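Local structure of molinate hydrolase (Gulosibacter molinativorax, 4UB9) at residues L279-T284 with D298-A303; Q323-V328 with P367-T372. The protein is a zinc-binding member of the amidohydrolase family, named for hydrolysing the thiocarbamate herbicide molinate and probably acting on a non-peptide carbon-nitrogen bond. One frame throughout, in Å; residues are numbered along the deposited sequence.

Contact 1. Residues L279-T284 with D298-A303; sequences LLTHTT and DLMIHA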
loop_
_atom_site.group_PDB
_atom_site.type_symbol
_atom_site.label_atom_id
_atom_site.label_comp_id
_atom_site.label_asym_id
_atom_site.label_seq_id
_atom_site.Cartn_x
_atom_site.Cartn_y
_atom_site.Cartn_z
ATOM N N LEU A 279 -14.632 -35.653 8.479
ATOM C CA LEU A 279 -14.110 -34.437 9.079
ATOM C C LEU A 279 -12.714 -34.163 8.567
ATOM O O LEU A 279 -11.813 -35.008 8.734
ATOM C CB LEU A 279 -14.019 -34.588 10.597
ATOM C CG LEU A 279 -13.188 -33.519 11.310
ATOM C CD1 LEU A 279 -13.932 -32.190 11.301
ATOM C CD2 LEU A 279 -12.894 -33.941 12.740
ATOM N N LEU A 280 -12.546 -32.978 7.974
ATOM C CA LEU A 280 -11.250 -32.507 7.499
ATOM C C LEU A 280 -10.758 -31.349 8.304
ATOM O O LEU A 280 -11.538 -30.600 8.846
ATOM C CB LEU A 280 -11.312 -32.057 6.041
ATOM C CG LEU A 280 -11.075 -33.129 4.960
ATOM C CD1 LEU A 280 -12.117 -34.226 5.051
ATOM C CD2 LEU A 280 -11.200 -32.479 3.622
ATOM N N THR A 281 -9.451 -31.186 8.362
ATOM C CA THR A 281 -8.829 -30.093 9.068
ATOM C C THR A 281 -7.860 -29.323 8.193
ATOM O O THR A 281 -7.257 -29.857 7.307
ATOM C CB THR A 281 -8.073 -30.574 10.315
ATOM O OG1 THR A 281 -7.116 -31.549 9.945
ATOM C CG2 THR A 281 -9.013 -31.181 11.311
ATOM N N HIS A 282 -7.746 -28.039 8.456
ATOM C CA HIS A 282 -6.725 -27.217 7.879
ATOM C C HIS A 282 -5.818 -26.829 9.031
ATOM O O HIS A 282 -6.271 -26.273 9.999
ATOM C CB HIS A 282 -7.379 -26.018 7.214
ATOM C CG HIS A 282 -6.491 -24.829 7.067
ATOM N ND1 HIS A 282 -5.818 -24.544 5.909
ATOM C CD2 HIS A 282 -6.195 -23.829 7.922
ATOM C CE1 HIS A 282 -5.128 -23.435 6.063
ATOM N NE2 HIS A 282 -5.341 -22.981 7.277
ATOM N N THR A 283 -4.543 -27.166 8.942
ATOM C CA THR A 283 -3.597 -26.886 10.026
ATOM C C THR A 283 -2.301 -26.315 9.523
ATOM O O THR A 283 -1.838 -26.668 8.482
ATOM C CB THR A 283 -3.315 -28.098 10.952
ATOM O OG1 THR A 283 -2.684 -29.151 10.222
ATOM C CG2 THR A 283 -4.575 -28.605 11.570
ATOM N N THR A 284 -1.749 -25.403 10.286
ATOM C CA THR A 284 -0.681 -24.568 9.833
ATOM C C THR A 284 0.496 -24.568 10.805
ATOM O O THR A 284 1.422 -23.817 10.663
ATOM C CB THR A 284 -1.303 -23.194 9.493
ATOM O OG1 THR A 284 -1.481 -23.116 8.087
ATOM C CG2 THR A 284 -0.526 -22.047 9.950
ATOM N N ASP A 298 -10.561 -37.381 9.891
ATOM C CA ASP A 298 -10.576 -38.330 8.769
ATOM C C ASP A 298 -9.494 -38.007 7.745
ATOM O O ASP A 298 -8.936 -38.888 7.120
ATOM C CB ASP A 298 -11.945 -38.319 8.082
ATOM C CG ASP A 298 -13.034 -38.885 8.981
ATOM O OD1 ASP A 298 -13.131 -40.107 9.027
ATOM O OD2 ASP A 298 -13.726 -38.127 9.684
ATOM N N LEU A 299 -9.256 -36.724 7.539
ATOM C CA LEU A 299 -8.208 -36.306 6.648
ATOM C C LEU A 299 -7.668 -34.956 7.072
ATOM O O LEU A 299 -8.401 -33.993 7.214
ATOM C CB LEU A 299 -8.699 -36.279 5.197
ATOM C CG LEU A 299 -7.611 -35.898 4.177
ATOM C CD1 LEU A 299 -6.489 -36.921 4.151
ATOM C CD2 LEU A 299 -8.227 -35.767 2.802
ATOM N N MET A 300 -6.354 -34.894 7.187
ATOM C CA MET A 300 -5.657 -33.683 7.570
ATOM C C MET A 300 -4.951 -33.028 6.365
ATOM O O MET A 300 -3.931 -33.512 5.867
ATOM C CB MET A 300 -4.676 -34.023 8.687
ATOM C CG MET A 300 -5.436 -34.443 9.936
ATOM S SD MET A 300 -4.389 -35.003 11.270
ATOM C CE MET A 300 -3.802 -36.527 10.536
ATOM N N ILE A 301 -5.487 -31.897 5.933
ATOM C CA ILE A 301 -4.971 -31.185 4.768
ATOM C C ILE A 301 -3.657 -30.462 5.090
ATOM O O ILE A 301 -3.491 -29.853 6.151
ATOM C CB ILE A 301 -5.989 -30.217 4.205
ATOM C CG1 ILE A 301 -7.310 -30.923 3.935
ATOM C CG2 ILE A 301 -5.494 -29.569 2.926
ATOM C CD1 ILE A 301 -7.261 -32.018 2.889
ATOM N N HIS A 302 -2.724 -30.593 4.168
ATOM C CA HIS A 302 -1.328 -30.081 4.275
ATOM C C HIS A 302 -0.744 -30.242 5.659
ATOM O O HIS A 302 -0.324 -29.306 6.309
ATOM C CB HIS A 302 -1.085 -28.702 3.642
ATOM C CG HIS A 302 -2.054 -27.649 4.039
ATOM N ND1 HIS A 302 -2.147 -27.160 5.325
ATOM C CD2 HIS A 302 -2.907 -26.906 3.293
ATOM C CE1 HIS A 302 -3.068 -26.213 5.367
ATOM N NE2 HIS A 302 -3.542 -26.035 4.149
ATOM N N ALA A 303 -0.741 -31.496 6.074
ATOM C CA ALA A 303 -0.383 -31.861 7.422
ATOM C C ALA A 303 1.028 -31.449 7.735
ATOM O O ALA A 303 1.370 -31.176 8.872
ATOM C CB ALA A 303 -0.537 -33.355 7.588
HETATM O O HOH W 1 -4.653 -30.609 8.860
HETATM O O HOH W 2 -0.119 -28.958 9.858
#
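His282 carries CG anti to its backbone N (chi1 156°), while His302 holds CG between backbone N and carbonyl carbon (chi1 50°), and these two settings bring the imidazoles to one zinc ion. His282 ND1 and His302 NE2, both ligands of the metal, lie 3.2 Å apart, with the ring planes at 82°. The other imidazole nitrogens are held: His302 ND1 gives a weak bond to Thr283 O (3.2 Å), which lies at the imidazole edge, in plane, and His282 NE2 bonds to Asp245 O. The strands run parallel, Thr281 N reaching Leu299 O at 3.2 Å in the carbonyl plane and Ile301 N reaching Thr281 O at 3.0 Å. One water joins Thr281 OG1, Thr283 OG1 and Ile301 O. At the far end Leu279 N meets Asp298 OD2 (2.9 Å) on the anti side and well out of the carboxylate plane; this carboxylate also pairs with Arg273 and Arg431. Leu280 CG lies alongside Leu299 CB at 4.0 Å. Helix 286-294 completes the beta-alpha-beta unit, its Ala292 packing on Thr281 and Met300; strand 239-242 continues the sheet beyond 279-282, and strand 326-328 adjoins 299-301.

Contact 2. Residues Q323-V328 with P367-T372; sequences QLWSEV and PLVLGT
Trp325 lays one face of its indole over Pro367, whose CB sits 3.2 Å above the ring plane, offset toward the rim. The two side chains cross at about a right angle. With CG anti to the carbonyl carbon (chi1 -64°), the indole also brings CE3 to 3.7 Å from Val369 CG2. An alanine here would remove the indole and is likely to leave a gap beside Pro367 and Val369, with Asn425 and Lys428 of helix 424-429 losing their packing partner. Backbone bonds tighten this part: Ser326 N donates almost straight to Pro367 O (3.1 Å, 172°), and Val369 N returns a bond to Ser326 O at 2.9 Å. A water clasps the segments, donating to Leu324 O and Pro367 O and accepting from Ser326 OG. Farther along, the strands are more loosely joined; Val328 CG1 meets Leu368 CD2 obliquely at 3.9 Å. Glu327, bent at chi2, brings OE1 to 3.1 Å from Gly371 CA, where a side chain would collide with it; its carboxylate is held by Gln329 NE2 and by His302 N. On the solvent side, exposed Gln323 merely brushes the ring of Pro367. Parallel neighbouring strands joined through helices fit the TIM-barrel fold of the amidohydrolase family, with metal-site residues at the C-terminal strand ends; Glu327, through His302 N, probably belongs to the second shell of the zinc site.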
loop_
_atom_site.group_PDB
_atom_site.type_symbol
_atom_site.label_atom_id
_atom_site.label_comp_id
_atom_site.label_asym_id
_atom_site.label_seq_id
_atom_site.Cartn_x
_atom_site.Cartn_y
_atom_site.Cartn_z
ATOM N N GLN A 323 -3.350 -44.498 12.904
ATOM C CA GLN A 323 -3.569 -44.776 11.457
ATOM C C GLN A 323 -4.470 -43.731 10.800
ATOM O O GLN A 323 -5.452 -44.046 10.189
ATOM C CB GLN A 323 -4.127 -46.196 11.239
ATOM C CG GLN A 323 -3.069 -47.274 11.454
ATOM C CD GLN A 323 -1.985 -47.232 10.363
ATOM O OE1 GLN A 323 -0.826 -46.866 10.615
ATOM N NE2 GLN A 323 -2.365 -47.611 9.144
ATOM N N LEU A 324 -4.136 -42.489 11.010
ATOM C CA LEU A 324 -4.881 -41.421 10.431
ATOM C C LEU A 324 -4.260 -41.027 9.089
ATOM O O LEU A 324 -3.059 -41.078 8.915
ATOM C CB LEU A 324 -4.921 -40.195 11.376
ATOM C CG LEU A 324 -5.599 -40.380 12.731
ATOM C CD1 LEU A 324 -5.411 -39.147 13.595
ATOM C CD2 LEU A 324 -7.089 -40.669 12.576
ATOM N N TRP A 325 -5.116 -40.548 8.188
ATOM C CA TRP A 325 -4.690 -40.078 6.890
ATOM C C TRP A 325 -4.216 -38.633 6.903
ATOM O O TRP A 325 -4.938 -37.717 7.302
ATOM C CB TRP A 325 -5.809 -40.221 5.896
ATOM C CG TRP A 325 -6.217 -41.589 5.652
ATOM C CD1 TRP A 325 -7.351 -42.169 6.087
ATOM C CD2 TRP A 325 -5.543 -42.561 4.865
ATOM N NE1 TRP A 325 -7.432 -43.459 5.618
ATOM C CE2 TRP A 325 -6.325 -43.729 4.879
ATOM C CE3 TRP A 325 -4.351 -42.571 4.154
ATOM C CZ2 TRP A 325 -5.953 -44.896 4.227
ATOM C CZ3 TRP A 325 -3.961 -43.753 3.490
ATOM C CH2 TRP A 325 -4.767 -44.890 3.538
ATOM N N SER A 326 -3.009 -38.438 6.407
ATOM C CA SER A 326 -2.462 -37.092 6.136
ATOM C C SER A 326 -2.403 -36.793 4.655
ATOM O O SER A 326 -1.836 -37.603 3.897
ATOM C CB SER A 326 -1.038 -37.036 6.647
ATOM O OG SER A 326 -0.999 -37.196 8.029
ATOM N N GLU A 327 -2.960 -35.673 4.192
ATOM C CA GLU A 327 -2.590 -35.206 2.866
ATOM C C GLU A 327 -1.460 -34.247 3.004
ATOM O O GLU A 327 -1.353 -33.528 3.981
ATOM C CB GLU A 327 -3.724 -34.741 1.908
ATOM C CG GLU A 327 -4.157 -33.321 1.907
ATOM C CD GLU A 327 -3.426 -32.365 0.974
ATOM O OE1 GLU A 327 -3.906 -32.070 -0.143
ATOM O OE2 GLU A 327 -2.426 -31.820 1.435
ATOM N N VAL A 328 -0.590 -34.278 2.015
ATOM C CA VAL A 328 0.591 -33.412 1.986
ATOM C C VAL A 328 0.722 -32.858 0.602
ATOM O O VAL A 328 0.146 -33.400 -0.343
ATOM C CB VAL A 328 1.875 -34.126 2.352
ATOM C CG1 VAL A 328 1.743 -34.752 3.727
ATOM C CG2 VAL A 328 2.187 -35.186 1.333
ATOM N N PRO A 367 0.237 -43.063 6.708
ATOM C CA PRO A 367 -0.730 -43.116 5.616
ATOM C C PRO A 367 -0.890 -41.748 4.927
ATOM O O PRO A 367 -1.140 -40.722 5.605
ATOM C CB PRO A 367 -2.042 -43.503 6.330
ATOM C CG PRO A 367 -1.632 -44.063 7.652
ATOM C CD PRO A 367 -0.385 -43.348 8.020
ATOM N N LEU A 368 -0.768 -41.744 3.604
ATOM C CA LEU A 368 -0.650 -40.504 2.845
ATOM C C LEU A 368 -1.668 -40.442 1.759
ATOM O O LEU A 368 -1.899 -41.406 1.043
ATOM C CB LEU A 368 0.777 -40.370 2.242
ATOM C CG LEU A 368 1.878 -40.122 3.273
ATOM C CD1 LEU A 368 3.268 -40.421 2.728
ATOM C CD2 LEU A 368 1.821 -38.685 3.780
ATOM N N VAL A 369 -2.201 -39.258 1.581
ATOM C CA VAL A 369 -3.190 -38.975 0.550
ATOM C C VAL A 369 -2.751 -37.881 -0.416
ATOM O O VAL A 369 -2.180 -36.859 -0.040
ATOM C CB VAL A 369 -4.491 -38.524 1.184
ATOM C CG1 VAL A 369 -5.443 -37.912 0.144
ATOM C CG2 VAL A 369 -5.147 -39.720 1.862
ATOM N N LEU A 370 -2.987 -38.127 -1.703
ATOM C CA LEU A 370 -2.657 -37.148 -2.717
ATOM C C LEU A 370 -3.666 -36.006 -2.676
ATOM O O LEU A 370 -4.887 -36.219 -2.746
ATOM C CB LEU A 370 -2.634 -37.776 -4.120
ATOM C CG LEU A 370 -2.216 -36.872 -5.299
ATOM C CD1 LEU A 370 -1.626 -37.733 -6.404
ATOM C CD2 LEU A 370 -3.380 -36.060 -5.878
ATOM N N GLY A 371 -3.131 -34.794 -2.672
ATOM C CA GLY A 371 -3.931 -33.570 -2.821
ATOM C C GLY A 371 -3.042 -32.395 -3.119
ATOM O O GLY A 371 -1.888 -32.388 -2.744
ATOM N N THR A 372 -3.585 -31.398 -3.817
ATOM C CA THR A 372 -2.733 -30.340 -4.402
ATOM C C THR A 372 -3.138 -28.880 -4.265
ATOM O O THR A 372 -2.345 -28.005 -4.547
ATOM C CB THR A 372 -2.635 -30.560 -5.923
ATOM O OG1 THR A 372 -3.957 -30.547 -6.471
ATOM C CG2 THR A 372 -1.950 -31.905 -6.227
HETATM O O HOH W 3 -0.734 -39.882 8.388
#

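Both contacts are parallel strand pairs in the interior of the chain, their centres about 9 Å apart, and strands 299-301 and 326-328 join them side by side: Glu327 N lies 2.9 Å from Met300 O and Ala303 N 3.0 Å from Glu327 O, both probable hydrogen bonds. Contact 1 is buried almost throughout and links strands separated by a single helix; contact 2 spans a longer, largely helical connection and reaches the surface at Gln323. Their chemistry differs accordingly. Contact 1 adds metal-binding imidazoles and a water-linked threonine pair to its backbone bonds, whereas contact 2 combines two backbone bonds with aromatic and aliphatic packing, with one carboxylate turned toward the metal ligand's backbone.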